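Local coordinates for protein pectinesterase A (Erwinia chrysanthemi, PDB 2NTP) that hydrolyses the methyl esters of pectin, releasing methanol and polygalacturonate, the first step in the maceration and soft rot of plant tissue, at residues T173-F178 and L207-T212; D127-A132 and Y152-Y157. All coordinates share one frame; numbering follows the deposited sequence.

Contact 1. Residues T173-F178 and L207-T212; sequences TVDFIF and LTAPST. With ADA (alpha-D-galactopyranuronic acid), chain C.
I177 and F178 run parallel to T208 and A209, in register, at the edge of a short sheet. The amide of I177 donates to L207 O at 3.0 Å (N to O). The carbonyl of I177 then accepts from A209 N at 2.9 Å, with the donor in the carbonyl plane. T208 CA adds a CA-H...O contact to the same I177 O. Residues 175-177 turn a corner between the parallel sheets of a right-handed beta-helix, the pectinesterase fold, and the chain also turns a corner at L207.

The F176 ring lies beside L207. L207 O sits 4.0 Å above the ring plane, over its centre. L207 CA makes an off-centre CH-pi contact on the ring, and L207 CG reaches F176 CZ at 3.9 Å. D175 is the nucleophile. Its carboxylate carbon CG rests on A209 CB at 3.4 Å. With CG beside its own backbone N (chi1 -59°), D175 directs OD2 to within 2.6 Å of O6B of the chain C galacturonate. OD1 is salt-bridged to R243, a substrate-binding residue. F178 CB packs on A209 CB at 3.8 Å, while its ring leads away to stack on Y157.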
loop_
_atom_site.group_PDB
_atom_site.type_symbol
_atom_site.label_atom_id
_atom_site.label_comp_id
_atom_site.label_asym_id
_atom_site.label_seq_id
_atom_site.Cartn_x
_atom_site.Cartn_y
_atom_site.Cartn_z
ATOM N N THR A 173 -8.161 -5.523 -2.361
ATOM C CA THR A 173 -9.282 -5.476 -3.294
ATOM C C THR A 173 -9.330 -4.122 -4.007
ATOM O O THR A 173 -8.814 -3.977 -5.124
ATOM C CB THR A 173 -10.608 -5.758 -2.557
ATOM O OG1 THR A 173 -10.697 -4.909 -1.409
ATOM C CG2 THR A 173 -10.666 -7.215 -2.089
ATOM N N VAL A 174 -9.914 -3.127 -3.346
ATOM C CA VAL A 174 -10.115 -1.809 -3.950
ATOM C C VAL A 174 -8.972 -0.863 -3.600
ATOM O O VAL A 174 -8.735 -0.580 -2.424
ATOM C CB VAL A 174 -11.469 -1.191 -3.495
ATOM C CG1 VAL A 174 -11.552 0.301 -3.854
ATOM C CG2 VAL A 174 -12.643 -1.963 -4.094
ATOM N N ASP A 175 -8.271 -0.381 -4.631
ATOM C CA ASP A 175 -7.241 0.647 -4.475
ATOM C C ASP A 175 -6.182 0.226 -3.458
ATOM O O ASP A 175 -5.820 1.012 -2.576
ATOM C CB ASP A 175 -7.873 1.997 -4.062
ATOM C CG ASP A 175 -8.892 2.520 -5.076
ATOM O OD1 ASP A 175 -9.026 1.935 -6.162
ATOM O OD2 ASP A 175 -9.566 3.536 -4.779
ATOM N N PHE A 176 -5.693 -1.013 -3.561
ATOM C CA PHE A 176 -4.869 -1.546 -2.470
ATOM C C PHE A 176 -3.420 -1.053 -2.439
ATOM O O PHE A 176 -2.702 -1.292 -1.466
ATOM C CB PHE A 176 -5.056 -3.061 -2.217
ATOM C CG PHE A 176 -4.513 -3.980 -3.293
ATOM C CD1 PHE A 176 -3.172 -4.373 -3.289
ATOM C CD2 PHE A 176 -5.368 -4.530 -4.253
ATOM C CE1 PHE A 176 -2.675 -5.269 -4.254
ATOM C CE2 PHE A 176 -4.886 -5.435 -5.217
ATOM C CZ PHE A 176 -3.538 -5.798 -5.221
ATOM N N ILE A 177 -3.012 -0.354 -3.495
ATOM C CA ILE A 177 -1.814 0.482 -3.463
ATOM C C ILE A 177 -2.274 1.835 -3.960
ATOM O O ILE A 177 -2.685 1.959 -5.107
ATOM C CB ILE A 177 -0.682 -0.035 -4.381
ATOM C CG1 ILE A 177 -0.278 -1.465 -3.999
ATOM C CG2 ILE A 177 0.526 0.912 -4.311
ATOM C CD1 ILE A 177 0.599 -2.168 -5.047
ATOM N N PHE A 178 -2.226 2.844 -3.099
ATOM C CA PHE A 178 -2.760 4.159 -3.474
ATOM C C PHE A 178 -1.966 5.293 -2.845
ATOM O O PHE A 178 -1.278 5.102 -1.837
ATOM C CB PHE A 178 -4.257 4.269 -3.117
ATOM C CG PHE A 178 -4.535 4.406 -1.638
ATOM C CD1 PHE A 178 -4.320 3.336 -0.772
ATOM C CD2 PHE A 178 -5.028 5.603 -1.116
ATOM C CE1 PHE A 178 -4.566 3.460 0.593
ATOM C CE2 PHE A 178 -5.298 5.733 0.250
ATOM C CZ PHE A 178 -5.070 4.659 1.103
ATOM N N LEU A 207 -5.919 -2.575 -8.521
ATOM C CA LEU A 207 -4.617 -2.744 -7.870
ATOM C C LEU A 207 -4.095 -1.417 -7.347
ATOM O O LEU A 207 -3.578 -1.337 -6.234
ATOM C CB LEU A 207 -3.586 -3.332 -8.836
ATOM C CG LEU A 207 -3.509 -4.854 -8.963
ATOM C CD1 LEU A 207 -4.790 -5.453 -9.506
ATOM C CD2 LEU A 207 -2.328 -5.227 -9.844
ATOM N N THR A 208 -4.224 -0.375 -8.162
ATOM C CA THR A 208 -3.644 0.914 -7.810
ATOM C C THR A 208 -4.628 2.061 -7.951
ATOM O O THR A 208 -5.549 2.009 -8.762
ATOM C CB THR A 208 -2.379 1.236 -8.643
ATOM O OG1 THR A 208 -2.734 1.457 -10.016
ATOM C CG2 THR A 208 -1.361 0.093 -8.553
ATOM N N ALA A 209 -4.412 3.093 -7.145
ATOM C CA ALA A 209 -5.145 4.349 -7.278
ATOM C C ALA A 209 -4.164 5.482 -6.998
ATOM O O ALA A 209 -4.152 6.045 -5.898
ATOM C CB ALA A 209 -6.341 4.395 -6.330
ATOM N N PRO A 210 -3.310 5.799 -7.989
ATOM C CA PRO A 210 -2.298 6.837 -7.794
ATOM C C PRO A 210 -2.905 8.235 -7.802
ATOM O O PRO A 210 -3.851 8.502 -8.557
ATOM C CB PRO A 210 -1.373 6.645 -8.996
ATOM C CG PRO A 210 -2.276 6.122 -10.067
ATOM C CD PRO A 210 -3.247 5.220 -9.348
ATOM N N SER A 211 -2.368 9.101 -6.945
ATOM C CA SER A 211 -2.775 10.506 -6.869
ATOM C C SER A 211 -1.584 11.421 -7.146
ATOM O O SER A 211 -1.571 12.591 -6.740
ATOM C CB SER A 211 -3.353 10.801 -5.493
ATOM O OG SER A 211 -2.446 10.396 -4.481
ATOM N N THR A 212 -0.603 10.874 -7.856
ATOM C CA THR A 212 0.664 11.537 -8.147
ATOM C C THR A 212 0.414 12.926 -8.735
ATOM O O THR A 212 -0.312 13.051 -9.717
ATOM C CB THR A 212 1.476 10.728 -9.192
ATOM O OG1 THR A 212 1.229 9.322 -9.035
ATOM C CG2 THR A 212 2.973 11.015 -9.068
HETATM C C1 ADA C . -14.185 5.013 -1.745
HETATM C C2 ADA C . -14.228 6.533 -1.871
HETATM C C3 ADA C . -13.136 7.006 -2.833
HETATM C C4 ADA C . -11.776 6.450 -2.402
HETATM C C5 ADA C . -11.857 4.924 -2.339
HETATM C C6 ADA C . -10.567 4.266 -1.918
HETATM O O2 ADA C . -15.525 6.928 -2.335
HETATM O O3 ADA C . -13.114 8.440 -2.877
HETATM O O4 ADA C . -11.457 6.941 -1.095
HETATM O O5 ADA C . -12.873 4.569 -1.389
HETATM O O6B ADA C . -9.469 4.619 -2.418
HETATM O O6A ADA C . -10.659 3.357 -1.068
#

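Contact 2. Residues D127-A132 and Y152-Y157; sequences DTQAVA and YQDTLY. With ADA (alpha-D-galactopyranuronic acid), chain C; ADA (alpha-D-galactopyranuronic acid), chain B; ADA (alpha-D-galactopyranuronic acid), chain D; ADA (alpha-D-galactopyranuronic acid), chain E.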
loop_
_atom_site.group_PDB
_atom_site.type_symbol
_atom_site.label_atom_id
_atom_site.label_comp_id
_atom_site.label_asym_id
_atom_site.label_seq_id
_atom_site.Cartn_x
_atom_site.Cartn_y
_atom_site.Cartn_z
ATOM N N ASP A 127 -17.516 3.170 5.704
ATOM C CA ASP A 127 -16.155 3.606 5.398
ATOM C C ASP A 127 -15.196 2.446 5.640
ATOM O O ASP A 127 -14.571 2.338 6.701
ATOM C CB ASP A 127 -15.770 4.832 6.237
ATOM C CG ASP A 127 -16.626 6.055 5.920
ATOM O OD1 ASP A 127 -17.454 5.993 4.984
ATOM O OD2 ASP A 127 -16.462 7.085 6.607
ATOM N N THR A 128 -15.091 1.591 4.624
ATOM C CA THR A 128 -14.467 0.279 4.745
ATOM C C THR A 128 -12.969 0.250 4.440
ATOM O O THR A 128 -12.349 -0.814 4.483
ATOM C CB THR A 128 -15.186 -0.753 3.852
ATOM O OG1 THR A 128 -15.410 -0.187 2.554
ATOM C CG2 THR A 128 -16.529 -1.135 4.471
ATOM N N GLN A 129 -12.381 1.405 4.153
ATOM C CA GLN A 129 -10.930 1.439 3.990
ATOM C C GLN A 129 -10.266 1.028 5.299
ATOM O O GLN A 129 -10.728 1.380 6.382
ATOM C CB GLN A 129 -10.410 2.786 3.466
ATOM C CG GLN A 129 -11.109 4.037 3.932
ATOM C CD GLN A 129 -12.473 4.267 3.297
ATOM O OE1 GLN A 129 -13.469 4.054 3.939
ATOM N NE2 GLN A 129 -12.512 4.721 2.043
ATOM N N ALA A 130 -9.202 0.240 5.194
ATOM C CA ALA A 130 -8.510 -0.266 6.370
ATOM C C ALA A 130 -7.048 -0.513 6.006
ATOM O O ALA A 130 -6.673 -1.578 5.502
ATOM C CB ALA A 130 -9.189 -1.534 6.895
ATOM N N VAL A 131 -6.237 0.504 6.264
ATOM C CA VAL A 131 -4.843 0.544 5.828
ATOM C C VAL A 131 -3.941 -0.348 6.686
ATOM O O VAL A 131 -4.021 -0.317 7.910
ATOM C CB VAL A 131 -4.326 2.001 5.844
ATOM C CG1 VAL A 131 -2.865 2.068 5.401
ATOM C CG2 VAL A 131 -5.191 2.898 4.959
ATOM N N ALA A 132 -3.081 -1.135 6.036
ATOM C CA ALA A 132 -2.070 -1.919 6.749
ATOM C C ALA A 132 -0.829 -1.069 7.018
ATOM O O ALA A 132 -0.344 -1.001 8.148
ATOM C CB ALA A 132 -1.699 -3.188 5.959
ATOM N N TYR A 152 -7.763 -5.456 2.596
ATOM C CA TYR A 152 -8.727 -5.519 1.511
ATOM C C TYR A 152 -8.732 -4.155 0.817
ATOM O O TYR A 152 -7.969 -3.933 -0.123
ATOM C CB TYR A 152 -10.116 -5.929 2.029
ATOM C CG TYR A 152 -10.195 -7.354 2.557
ATOM C CD1 TYR A 152 -10.505 -8.418 1.705
ATOM C CD2 TYR A 152 -9.962 -7.637 3.904
ATOM C CE1 TYR A 152 -10.576 -9.731 2.184
ATOM C CE2 TYR A 152 -10.035 -8.950 4.392
ATOM C CZ TYR A 152 -10.349 -9.986 3.530
ATOM O OH TYR A 152 -10.428 -11.285 4.008
ATOM N N GLN A 153 -9.562 -3.234 1.293
ATOM C CA GLN A 153 -9.594 -1.890 0.721
ATOM C C GLN A 153 -8.471 -1.029 1.291
ATOM O O GLN A 153 -8.333 -0.911 2.515
ATOM C CB GLN A 153 -10.954 -1.240 0.975
ATOM C CG GLN A 153 -11.142 0.115 0.271
ATOM C CD GLN A 153 -12.588 0.584 0.285
ATOM O OE1 GLN A 153 -13.467 -0.095 0.805
ATOM N NE2 GLN A 153 -12.838 1.748 -0.302
ATOM N N ASP A 154 -7.675 -0.429 0.401
ATOM C CA ASP A 154 -6.653 0.558 0.798
ATOM C C ASP A 154 -5.493 -0.029 1.633
ATOM O O ASP A 154 -4.966 0.616 2.545
ATOM C CB ASP A 154 -7.307 1.750 1.542
ATOM C CG ASP A 154 -8.012 2.726 0.603
ATOM O OD1 ASP A 154 -8.284 2.365 -0.561
ATOM O OD2 ASP A 154 -8.297 3.866 1.030
ATOM N N THR A 155 -5.072 -1.245 1.303
ATOM C CA THR A 155 -4.004 -1.916 2.064
ATOM C C THR A 155 -2.737 -1.070 2.268
ATOM O O THR A 155 -2.251 -0.946 3.392
ATOM C CB THR A 155 -3.630 -3.253 1.399
ATOM O OG1 THR A 155 -4.818 -4.046 1.262
ATOM C CG2 THR A 155 -2.582 -4.015 2.238
ATOM N N LEU A 156 -2.219 -0.504 1.179
ATOM C CA LEU A 156 -0.967 0.260 1.200
ATOM C C LEU A 156 -1.169 1.700 0.738
ATOM O O LEU A 156 -1.539 1.944 -0.415
ATOM C CB LEU A 156 0.096 -0.420 0.336
ATOM C CG LEU A 156 1.421 0.343 0.197
ATOM C CD1 LEU A 156 2.079 0.603 1.564
ATOM C CD2 LEU A 156 2.376 -0.412 -0.735
ATOM N N TYR A 157 -0.896 2.632 1.648
ATOM C CA TYR A 157 -1.067 4.065 1.419
ATOM C C TYR A 157 0.336 4.655 1.330
ATOM O O TYR A 157 1.024 4.771 2.338
ATOM C CB TYR A 157 -1.829 4.676 2.607
ATOM C CG TYR A 157 -2.379 6.092 2.439
ATOM C CD1 TYR A 157 -2.036 6.896 1.349
ATOM C CD2 TYR A 157 -3.243 6.627 3.400
ATOM C CE1 TYR A 157 -2.546 8.199 1.219
ATOM C CE2 TYR A 157 -3.750 7.921 3.282
ATOM C CZ TYR A 157 -3.406 8.696 2.193
ATOM O OH TYR A 157 -3.915 9.974 2.086
HETATM C C1 ADA C . -14.185 5.013 -1.745
HETATM C C2 ADA C . -14.228 6.533 -1.871
HETATM C C3 ADA C . -13.136 7.006 -2.833
HETATM C C4 ADA C . -11.776 6.450 -2.402
HETATM C C5 ADA C . -11.857 4.924 -2.339
HETATM C C6 ADA C . -10.567 4.266 -1.918
HETATM O O2 ADA C . -15.525 6.928 -2.335
HETATM O O3 ADA C . -13.114 8.440 -2.877
HETATM O O4 ADA C . -11.457 6.941 -1.095
HETATM O O5 ADA C . -12.873 4.569 -1.389
HETATM O O6B ADA C . -9.469 4.619 -2.418
HETATM O O6A ADA C . -10.659 3.357 -1.068
HETATM C C1 ADA B . -10.228 7.666 -0.887
HETATM C C2 ADA B . -9.846 7.606 0.598
HETATM C C3 ADA B . -10.887 8.352 1.426
HETATM C C4 ADA B . -11.049 9.784 0.914
HETATM C C5 ADA B . -11.414 9.762 -0.571
HETATM C C6 ADA B . -11.525 11.159 -1.108
HETATM O O2 ADA B . -9.772 6.248 1.048
HETATM O O3 ADA B . -10.534 8.335 2.815
HETATM O O4 ADA B . -9.832 10.524 1.081
HETATM O O5 ADA B . -10.433 9.021 -1.323
HETATM O O6B ADA B . -10.794 11.494 -2.070
HETATM O O6A ADA B . -12.351 11.932 -0.567
HETATM C C1 ADA D . -15.477 1.451 -4.810
HETATM C C2 ADA D . -15.264 1.365 -3.299
HETATM C C3 ADA D . -16.088 2.427 -2.574
HETATM C C4 ADA D . -15.909 3.810 -3.210
HETATM C C5 ADA D . -16.097 3.762 -4.725
HETATM C C6 ADA D . -15.800 5.109 -5.325
HETATM O O2 ADA D . -15.665 0.073 -2.841
HETATM O O3 ADA D . -15.726 2.469 -1.187
HETATM O O4 ADA D . -14.601 4.326 -2.943
HETATM O O5 ADA D . -15.210 2.779 -5.274
HETATM O O6B ADA D . -15.081 5.162 -6.345
HETATM O O6A ADA D . -16.279 6.131 -4.784
HETATM C C1 ADA E . -9.813 11.725 1.876
HETATM C C2 ADA E . -8.650 12.643 1.495
HETATM C C3 ADA E . -7.309 12.009 1.872
HETATM C C4 ADA E . -7.302 11.565 3.339
HETATM C C5 ADA E . -8.507 10.664 3.606
HETATM C C6 ADA E . -8.580 10.235 5.047
HETATM O O2 ADA E . -8.705 12.877 0.087
HETATM O O3 ADA E . -6.228 12.917 1.598
HETATM O O4 ADA E . -7.388 12.699 4.214
HETATM O O5 ADA E . -9.716 11.354 3.256
HETATM O O6B ADA E . -7.540 9.846 5.620
HETATM O O6A ADA E . -9.689 10.282 5.617
HETATM O O HOH W 1 -10.950 -3.187 3.984
HETATM O O HOH W 2 -8.068 -3.530 4.441
#
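Q153 O takes the amide of A130 at 3.0 Å (N to O), in a nearly straight bond of 168°. One water joins Q153 N to T128 O, and another joins Y152 N to A130 O. The Q153 side chain is extended, with CG anti to the backbone N (chi1 -173°). T128 crosses its end at about a right angle. T128 OG1 donates to Q153 OE1 at 2.6 Å, tilted 27° from the carbonyl plane. This fixes the rotation of the amide and turns NE2 to the sugars. NE2 donates to O6A of the chain C galacturonate at 2.8 Å and to O3 of the chain D unit.

D154 lies alongside Q129, with OD2 3.4 Å from Q129 CB. D154 OD1 is 2.6 Å from O6A of the chain C unit. O2 of the chain B unit receives Q129 NE2 and gives a weak bond to D154 OD2. The carbonyl of D154 meets V131 CA. T155 O then accepts from A132 N at 2.8 Å. Y157 CB packs on V131 CG1.

Q153 NE2 and D154 OD1 thus both meet one carboxylate oxygen, O6A. This is consistent with their roles as transition-state stabiliser and proton donor, with T128 as the second-shell residue that positions the Q153 amide.

Both contacts are buried, with centres about 10 Å apart, and they join neighbouring coils of the beta-helix. T173 N probably bonds to Y152 O, and L156 N to F176 O, so Y152-Y157 stacks directly on T173-F178. The F178 ring also touches D154, which ties the two contacts together. Both contacts reach the carboxylate of the chain C galacturonate, contact 1 through the nucleophile D175 and contact 2 through Q153 and D154. Contact 1 is largely parallel-strand pairing and apolar packing, with one catalytic acid at its edge. Contact 2 has less regular backbone and is more polar, with waters and several sugar units in its bonding.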